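Side-chain contacts in toxin secretion ATP-binding protein (Vibrio parahaemolyticus RIMD 2210633, PDB 3B79), which probably couples ATP hydrolysis to transport across the cell membrane as an ABC-type exporter, whose N-terminal peptidase C39-like domain is the piece described here: residues S11-S16 with N23-L28; N30-S35 with A48-L53; A94-L99 with V104-P109. All coordinates share one frame; numbering follows the deposited sequence. Where two conformers were deposited one is given.

Contact 1: residues S11-S16 with N23-L28; sequences SLIYVS and NSPEAL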
loop_
_atom_site.group_PDB
_atom_site.type_symbol
_atom_site.label_atom_id
_atom_site.label_comp_id
_atom_site.label_asym_id
_atom_site.label_seq_id
_atom_site.Cartn_x
_atom_site.Cartn_y
_atom_site.Cartn_z
ATOM N N SER A 11 3.902 -1.433 2.953
ATOM C CA SER A 11 2.902 -0.441 2.551
ATOM C C SER A 11 1.939 -0.130 3.714
ATOM O O SER A 11 1.586 1.025 3.957
ATOM C CB SER A 11 2.105 -0.956 1.334
ATOM O OG SER A 11 2.970 -1.166 0.230
ATOM N N LEU A 12 1.515 -1.174 4.443
ATOM C CA LEU A 12 0.581 -0.967 5.549
ATOM C C LEU A 12 1.235 -0.180 6.682
ATOM O O LEU A 12 0.586 0.680 7.289
ATOM C CB LEU A 12 0.128 -2.338 6.077
ATOM C CG LEU A 12 -0.824 -2.281 7.262
ATOM C CD1 LEU A 12 -2.126 -1.547 6.915
ATOM C CD2 LEU A 12 -1.109 -3.711 7.789
ATOM N N ILE A 13 2.501 -0.466 6.968
ATOM C CA ILE A 13 3.222 0.268 8.029
ATOM C C ILE A 13 3.312 1.715 7.651
ATOM O O ILE A 13 3.081 2.591 8.512
ATOM C CB ILE A 13 4.613 -0.343 8.250
ATOM C CG1 ILE A 13 4.461 -1.654 9.050
ATOM C CG2 ILE A 13 5.582 0.658 8.985
ATOM C CD1 ILE A 13 4.138 -1.512 10.487
ATOM N N TYR A 14 3.623 2.007 6.392
ATOM C CA TYR A 14 3.688 3.417 5.958
ATOM C C TYR A 14 2.334 4.087 6.225
ATOM O O TYR A 14 2.282 5.181 6.813
ATOM C CB TYR A 14 4.058 3.557 4.460
ATOM C CG TYR A 14 4.008 5.005 4.055
ATOM C CD1 TYR A 14 5.128 5.815 4.194
ATOM C CD2 TYR A 14 2.808 5.583 3.636
ATOM C CE1 TYR A 14 5.041 7.164 3.887
ATOM C CE2 TYR A 14 2.721 6.938 3.360
ATOM C CZ TYR A 14 3.851 7.737 3.499
ATOM O OH TYR A 14 3.715 9.109 3.202
ATOM N N VAL A 15 1.219 3.457 5.822
ATOM C CA VAL A 15 -0.046 4.110 6.024
ATOM C C VAL A 15 -0.375 4.273 7.503
ATOM O O VAL A 15 -0.925 5.305 7.923
ATOM C CB VAL A 15 -1.183 3.391 5.235
ATOM C CG1 VAL A 15 -2.521 4.074 5.540
ATOM C CG2 VAL A 15 -0.849 3.414 3.743
ATOM N N SER A 16 -0.126 3.256 8.320
ATOM C CA SER A 16 -0.373 3.350 9.759
ATOM C C SER A 16 0.356 4.567 10.340
ATOM O O SER A 16 -0.246 5.366 11.055
ATOM C CB SER A 16 0.079 2.037 10.415
ATOM O OG SER A 16 0.052 2.063 11.817
ATOM N N ASN A 23 2.644 1.056 15.509
ATOM C CA ASN A 23 2.347 -0.362 15.471
ATOM C C ASN A 23 3.598 -0.969 15.026
ATOM O O ASN A 23 4.150 -0.554 14.006
ATOM C CB ASN A 23 1.253 -0.625 14.439
ATOM C CG ASN A 23 -0.105 -0.236 14.934
ATOM O OD1 ASN A 23 -0.612 -0.810 15.921
ATOM N ND2 ASN A 23 -0.729 0.733 14.250
ATOM N N SER A 24 4.071 -1.943 15.788
ATOM C CA SER A 24 5.186 -2.695 15.336
ATOM C C SER A 24 4.682 -3.544 14.166
ATOM O O SER A 24 3.503 -3.968 14.155
ATOM C CB SER A 24 5.702 -3.598 16.447
ATOM O OG SER A 24 4.665 -4.396 16.989
ATOM N N PRO A 25 5.549 -3.768 13.173
ATOM C CA PRO A 25 5.234 -4.826 12.222
ATOM C C PRO A 25 4.759 -6.143 12.898
ATOM O O PRO A 25 3.935 -6.858 12.298
ATOM C CB PRO A 25 6.548 -5.006 11.472
ATOM C CG PRO A 25 7.196 -3.599 11.519
ATOM C CD PRO A 25 6.822 -3.069 12.858
ATOM N N GLU A 26 5.266 -6.453 14.104
ATOM C CA GLU A 26 4.855 -7.636 14.898
ATOM C C GLU A 26 3.368 -7.658 15.251
ATOM O O GLU A 26 2.668 -8.641 14.965
ATOM C CB GLU A 26 5.695 -7.800 16.195
ATOM C CG GLU A 26 6.735 -8.947 16.187
ATOM C CD GLU A 26 7.520 -9.072 17.509
ATOM O OE1 GLU A 26 6.905 -8.937 18.597
ATOM O OE2 GLU A 26 8.757 -9.316 17.460
ATOM N N ALA A 27 2.884 -6.576 15.859
ATOM C CA ALA A 27 1.468 -6.440 16.191
ATOM C C ALA A 27 0.603 -6.635 14.952
ATOM O O ALA A 27 -0.482 -7.246 15.024
ATOM C CB ALA A 27 1.183 -5.069 16.830
ATOM N N LEU A 28 1.077 -6.138 13.814
ATOM C CA LEU A 28 0.212 -6.150 12.628
ATOM C C LEU A 28 0.009 -7.529 12.045
ATOM O O LEU A 28 -0.995 -7.792 11.369
ATOM C CB LEU A 28 0.751 -5.266 11.518
ATOM C CG LEU A 28 0.936 -3.828 11.964
ATOM C CD1 LEU A 28 1.138 -2.948 10.742
ATOM C CD2 LEU A 28 -0.193 -3.334 12.826
#
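Asn23 reaches Ser16, and Leu28 reaches Leu12, where the first helix of this peptidase C39-like domain meets the next one, two consecutive helices packed against each other across a short turn within a fold of the papain-related CA clan. Helix 7-18 supplies Leu12, Ile13 and Ser16; the connecting turn and the short helix 25-29 supply the rest. Asn23 shows how a loop residue can be pinned from CB to tip. Its CB lies 3.9 Å from Ser16 OG, and CG swings to the side of its own backbone N (chi1 -76°), which directs the amide toward helix 7-18. At the tip, Asn23 ND2 donates to Ser16 OG over 2.9 Å in the Ser16 conformer considered here, with the hydroxyl almost exactly in the amide plane and an N-H...O angle of 163°. The same ND2 also donates to Ala51 O, and Ser16 OG is bonded to Leu21 O, so the amide joins the first helix to the end of helix 44-51. Away from this polar link the contact is apolar. Leu12 and Leu28 meet tip to tip, CD2 of Leu12 standing 3.8 Å from CD1 of Leu28, and Leu12 continues onto Leu44, Ala47 and Ala48 of helix 44-51. Ile13, in the conformer considered here, crosses the Pro25 ring at about a right angle, its CD1 lying 3.8 Å from Pro25 CG. Just before helix 25-29, Ser24 serves as the N-cap, its OG accepting a nearly straight bond from Ala27 N at 3.0 Å.

Contact 2: residues N30-S35 with A48-L53; sequences NGLPLS and AERAGL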
loop_
_atom_site.group_PDB
_atom_site.type_symbol
_atom_site.label_atom_id
_atom_site.label_comp_id
_atom_site.label_asym_id
_atom_site.label_seq_id
_atom_site.Cartn_x
_atom_site.Cartn_y
_atom_site.Cartn_z
ATOM N N ASN A 30 0.265 -10.352 14.060
ATOM C CA ASN A 30 0.031 -11.286 15.184
ATOM C C ASN A 30 -1.206 -12.137 15.008
ATOM O O ASN A 30 -2.305 -11.614 14.863
ATOM C CB ASN A 30 -0.079 -10.515 16.517
ATOM C CG ASN A 30 -0.036 -11.450 17.746
ATOM O OD1 ASN A 30 -0.720 -11.227 18.736
ATOM N ND2 ASN A 30 0.773 -12.479 17.663
ATOM N N GLY A 31 -1.028 -13.453 15.077
ATOM C CA GLY A 31 -2.146 -14.381 14.936
ATOM C C GLY A 31 -2.651 -14.605 13.510
ATOM O O GLY A 31 -3.702 -15.241 13.319
ATOM N N LEU A 32 -1.945 -14.076 12.506
ATOM C CA LEU A 32 -2.362 -14.266 11.109
ATOM C C LEU A 32 -1.574 -15.368 10.405
ATOM O O LEU A 32 -0.387 -15.552 10.620
ATOM C CB LEU A 32 -2.208 -12.955 10.332
ATOM C CG LEU A 32 -3.124 -11.856 10.863
ATOM C CD1 LEU A 32 -2.849 -10.615 10.044
ATOM C CD2 LEU A 32 -4.617 -12.195 10.880
ATOM N N PRO A 33 -2.258 -16.156 9.549
ATOM C CA PRO A 33 -1.552 -17.212 8.824
ATOM C C PRO A 33 -0.841 -16.758 7.571
ATOM O O PRO A 33 -1.413 -16.772 6.461
ATOM C CB PRO A 33 -2.676 -18.186 8.444
ATOM C CG PRO A 33 -3.890 -17.286 8.335
ATOM C CD PRO A 33 -3.716 -16.176 9.331
ATOM N N LEU A 34 0.397 -16.305 7.738
ATOM C CA LEU A 34 1.176 -15.783 6.611
ATOM C C LEU A 34 1.562 -16.812 5.530
ATOM O O LEU A 34 1.679 -18.045 5.800
ATOM C CB LEU A 34 2.479 -15.137 7.154
ATOM C CG LEU A 34 2.299 -14.092 8.254
ATOM C CD1 LEU A 34 3.697 -13.613 8.759
ATOM C CD2 LEU A 34 1.480 -12.905 7.767
ATOM N N SER A 35 1.787 -16.334 4.307
ATOM C CA SER A 35 2.312 -17.159 3.187
ATOM C C SER A 35 3.752 -16.897 2.875
ATOM O O SER A 35 4.094 -15.784 2.433
ATOM C CB SER A 35 1.543 -16.848 1.904
ATOM O OG SER A 35 0.217 -17.239 2.087
ATOM N N ALA A 48 -4.686 -4.652 8.864
ATOM C CA ALA A 48 -5.070 -3.249 9.041
ATOM C C ALA A 48 -5.878 -3.048 10.326
ATOM O O ALA A 48 -5.663 -2.072 11.054
ATOM C CB ALA A 48 -5.844 -2.773 7.827
ATOM N N GLU A 49 -6.801 -3.982 10.607
ATOM C CA GLU A 49 -7.581 -3.898 11.843
ATOM C C GLU A 49 -6.651 -3.845 13.045
ATOM O O GLU A 49 -6.847 -3.041 13.952
ATOM C CB GLU A 49 -8.540 -5.089 11.970
ATOM C CG GLU A 49 -9.568 -4.919 13.130
ATOM C CD GLU A 49 -9.040 -5.362 14.517
ATOM O OE1 GLU A 49 -8.102 -6.180 14.583
ATOM O OE2 GLU A 49 -9.577 -4.888 15.561
ATOM N N ARG A 50 -5.614 -4.671 13.029
ATOM C CA ARG A 50 -4.669 -4.717 14.164
ATOM C C ARG A 50 -3.900 -3.422 14.303
ATOM O O ARG A 50 -3.362 -3.124 15.374
ATOM C CB ARG A 50 -3.688 -5.871 13.969
ATOM C CG ARG A 50 -4.338 -7.220 14.238
ATOM C CD ARG A 50 -3.576 -8.322 13.518
ATOM N NE ARG A 50 -3.971 -9.667 13.968
ATOM C CZ ARG A 50 -5.163 -10.264 13.775
ATOM N NH1 ARG A 50 -6.157 -9.682 13.105
ATOM N NH2 ARG A 50 -5.369 -11.476 14.269
ATOM N N ALA A 51 -3.804 -2.665 13.209
ATOM C CA ALA A 51 -3.165 -1.342 13.237
ATOM C C ALA A 51 -4.102 -0.200 13.701
ATOM O O ALA A 51 -3.615 0.898 13.992
ATOM C CB ALA A 51 -2.631 -1.020 11.855
ATOM N N GLY A 52 -5.416 -0.424 13.752
ATOM C CA GLY A 52 -6.413 0.612 14.028
ATOM C C GLY A 52 -6.887 1.237 12.750
ATOM O O GLY A 52 -7.451 2.347 12.796
ATOM N N LEU A 53 -6.734 0.516 11.625
ATOM C CA LEU A 53 -7.172 0.981 10.304
ATOM C C LEU A 53 -8.264 0.062 9.747
ATOM O O LEU A 53 -8.490 -1.014 10.277
ATOM C CB LEU A 53 -5.977 0.991 9.318
ATOM C CG LEU A 53 -4.798 1.924 9.683
ATOM C CD1 LEU A 53 -3.611 1.577 8.823
ATOM C CD2 LEU A 53 -5.217 3.381 9.562
#
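The flat guanidinium of Arg50 carries Leu32 over one face and the carbonyl oxygen of Asn30 at its edge. Leu32 CD2 sits above the centre of the group, 3.5 Å from Arg50 CZ, in a plain apolar cover of a planar cation. At the edge, Arg50 NE donates to Asn30 O over 2.7 Å with an N-H...O angle of 156°; the oxygen is close to the guanidinium plane, and NE in turn lies in the carbonyl plane. Arg50 NH2 adds a weak second bond to the same oxygen, 3.1 Å from Asn30 O. One acceptor is thus gripped by two nitrogens of a single side chain, which fixes the rotation of the guanidinium while the leucine methyl lies on its face. A third nitrogen, Arg50 NH1, is taken by Arg46 O one turn back along the helix, so all three nitrogens have a carbonyl partner. The reach comes from a chain extended from CG to NE (chi3 168°); the side chains of Leu32 and Arg50 run alongside each other with their tips heading opposite ways.

The backbone that presents these groups is irregular. Gly31 has a positive phi between the gripped carbonyl and Leu32, and Pro33 centres an inverse gamma turn just beyond. On the other side the helix closes in a Schellman motif at Gly52, where Leu53 N bonds back to Ala48 O at 2.9 Å.

This surface contact fastens the loop that leaves helix 25-29 to the C-terminal end of helix 44-51. Leu32 also rests on Arg46 and Ala47 of that helix, while beyond Gly52, whose backbone bonds to Gln127, Leu53 begins strand 53-59, at one edge of the sheet, and packs against helix 7-18.

Contact 3: residues A94-L99 with V104-P109; sequences AEVTTL and VPISIP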
loop_
_atom_site.group_PDB
_atom_site.type_symbol
_atom_site.label_atom_id
_atom_site.label_comp_id
_atom_site.label_asym_id
_atom_site.label_seq_id
_atom_site.Cartn_x
_atom_site.Cartn_y
_atom_site.Cartn_z
ATOM N N ALA A 94 4.133 9.889 -10.663
ATOM C CA ALA A 94 3.431 9.415 -9.475
ATOM C C ALA A 94 4.389 9.453 -8.317
ATOM O O ALA A 94 5.586 9.172 -8.490
ATOM C CB ALA A 94 2.906 7.957 -9.680
ATOM N N GLU A 95 3.880 9.786 -7.145
ATOM C CA GLU A 95 4.657 9.660 -5.938
ATOM C C GLU A 95 4.202 8.389 -5.241
ATOM O O GLU A 95 2.991 8.201 -5.013
ATOM C CB GLU A 95 4.477 10.863 -5.023
ATOM C CG GLU A 95 5.600 11.095 -4.042
ATOM C CD GLU A 95 6.809 11.787 -4.656
ATOM O OE1 GLU A 95 7.863 11.805 -3.997
ATOM O OE2 GLU A 95 6.744 12.247 -5.803
ATOM N N VAL A 96 5.165 7.503 -5.009
ATOM C CA VAL A 96 4.897 6.188 -4.436
ATOM C C VAL A 96 5.865 5.884 -3.305
ATOM O O VAL A 96 6.967 6.464 -3.251
ATOM C CB VAL A 96 5.002 5.046 -5.502
ATOM C CG1 VAL A 96 3.899 5.201 -6.533
ATOM C CG2 VAL A 96 6.389 5.055 -6.148
ATOM N N THR A 97 5.502 4.974 -2.404
ATOM C CA THR A 97 6.432 4.525 -1.383
ATOM C C THR A 97 6.582 3.043 -1.615
ATOM O O THR A 97 5.596 2.293 -1.571
ATOM C CB THR A 97 5.922 4.852 0.024
ATOM O OG1 THR A 97 5.573 6.235 0.084
ATOM C CG2 THR A 97 6.961 4.603 1.096
ATOM N N THR A 98 7.815 2.609 -1.871
ATOM C CA THR A 98 8.055 1.233 -2.297
ATOM C C THR A 98 8.866 0.481 -1.260
ATOM O O THR A 98 9.424 1.063 -0.327
ATOM C CB THR A 98 8.806 1.191 -3.633
ATOM O OG1 THR A 98 10.148 1.687 -3.433
ATOM C CG2 THR A 98 8.093 2.045 -4.693
ATOM N N LEU A 99 8.997 -0.849 -1.434
ATOM C CA LEU A 99 9.813 -1.584 -0.513
ATOM C C LEU A 99 11.264 -1.058 -0.500
ATOM O O LEU A 99 11.888 -0.976 0.574
ATOM C CB LEU A 99 9.805 -3.057 -0.924
ATOM C CG LEU A 99 10.352 -4.039 0.096
ATOM C CD1 LEU A 99 9.621 -3.976 1.429
ATOM C CD2 LEU A 99 10.247 -5.479 -0.476
ATOM N N VAL A 104 10.134 6.475 2.587
ATOM C CA VAL A 104 10.275 7.755 1.919
ATOM C C VAL A 104 9.544 7.706 0.577
ATOM O O VAL A 104 9.883 6.906 -0.282
ATOM C CB VAL A 104 11.761 8.064 1.672
ATOM C CG1 VAL A 104 11.938 9.395 0.942
ATOM C CG2 VAL A 104 12.567 8.073 3.009
ATOM N N PRO A 105 8.552 8.570 0.380
ATOM C CA PRO A 105 7.901 8.625 -0.940
ATOM C C PRO A 105 8.888 9.129 -1.980
ATOM O O PRO A 105 9.703 10.048 -1.701
ATOM C CB PRO A 105 6.728 9.607 -0.723
ATOM C CG PRO A 105 6.497 9.583 0.784
ATOM C CD PRO A 105 7.913 9.487 1.351
ATOM N N ILE A 106 8.800 8.546 -3.184
ATOM C CA ILE A 106 9.652 8.929 -4.299
ATOM C C ILE A 106 8.819 9.169 -5.553
ATOM O O ILE A 106 7.725 8.651 -5.685
ATOM C CB ILE A 106 10.738 7.828 -4.572
ATOM C CG1 ILE A 106 10.048 6.455 -4.762
ATOM C CG2 ILE A 106 11.736 7.791 -3.422
ATOM C CD1 ILE A 106 10.892 5.413 -5.462
ATOM N N SER A 107 9.381 9.911 -6.492
ATOM C CA SER A 107 8.766 10.188 -7.770
ATOM C C SER A 107 9.144 9.113 -8.760
ATOM O O SER A 107 10.322 8.670 -8.840
ATOM C CB SER A 107 9.268 11.537 -8.288
ATOM O OG SER A 107 8.945 12.578 -7.372
ATOM N N ILE A 108 8.150 8.682 -9.530
ATOM C CA ILE A 108 8.428 7.809 -10.659
ATOM C C ILE A 108 7.579 8.163 -11.854
ATOM O O ILE A 108 6.500 8.760 -11.717
ATOM C CB ILE A 108 8.197 6.330 -10.299
ATOM C CG1 ILE A 108 6.742 6.072 -10.002
ATOM C CG2 ILE A 108 9.127 5.899 -9.130
ATOM C CD1 ILE A 108 6.410 4.579 -9.930
ATOM N N PRO A 109 8.006 7.788 -13.057
ATOM C CA PRO A 109 7.174 8.075 -14.233
ATOM C C PRO A 109 5.828 7.346 -14.138
ATOM O O PRO A 109 5.762 6.149 -13.796
ATOM C CB PRO A 109 8.017 7.527 -15.398
ATOM C CG PRO A 109 9.432 7.663 -14.883
ATOM C CD PRO A 109 9.325 7.230 -13.426
#
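Val96 O takes a straight bond from Ile106 N, 2.8 Å long with an N-H...O angle of 170°, and also receives the CA-H of Pro105, with Pro105 CA 3.3 Å away. This is the backbone of an antiparallel beta hairpin, strands 93-97 and 106-109, in which the second strand is one of the two edge strands of the sheet. Ala94 with Ile108 and Val96 with Ile106 are hydrogen-bonded pairs, each with bonds in both directions; Glu95 and Ser107 between them form a non-hydrogen-bonded pair. The strands are strongly twisted: the N-to-C directions of the short segments 94-97 and 106-109 differ by 126°, well short of the 180° of exactly antiparallel strands.

Side chains alternate between the two faces. Ala94, Val96, Ile106 and Ile108 share one, where Val96 CG2 meets Ile108 CD1 at 3.8 Å, the two side chains crossing at about a right angle. Leu113 of helix 110-116 covers Ala94, Val96 and Ile108 there. On the opposite face, Glu95 bends at its second torsion (chi2 80°), which brings its carboxylate across the neighbouring strand; in the conformers considered here Ser107 OG donates to the syn side of OE2. Nearer the turn, Thr97 and Pro105 lie alongside each other, pointing the same way, and Tyr14 of helix 7-18 packs on both. Thr97 OG1 is hydrogen-bonded to Asn85 ND2 of strand 80-88 while staying 3.5 Å from Pro105 CG.

Followed from the N terminus, the three contacts come in series, none crossing or enclosing another. Contact 1 closes the short turn after helix 7-18 and sets helix 25-29 beside it. Contact 2 then closes the longer excursion between helices 25-29 and 44-51. These two adjoin, their centres about 9 Å apart: Leu28 of the first packs on Ala51 of the second, so three successive helices form one cluster. Contact 3 closes a hairpin late in the chain, at the far edge of the sheet and on the opposite side of the chain's centre from contact 2. Helix 7-18 bridges the distance, since its Tyr14 reaches contact 3 while its Leu12, Ile13 and Ser16 make contact 1.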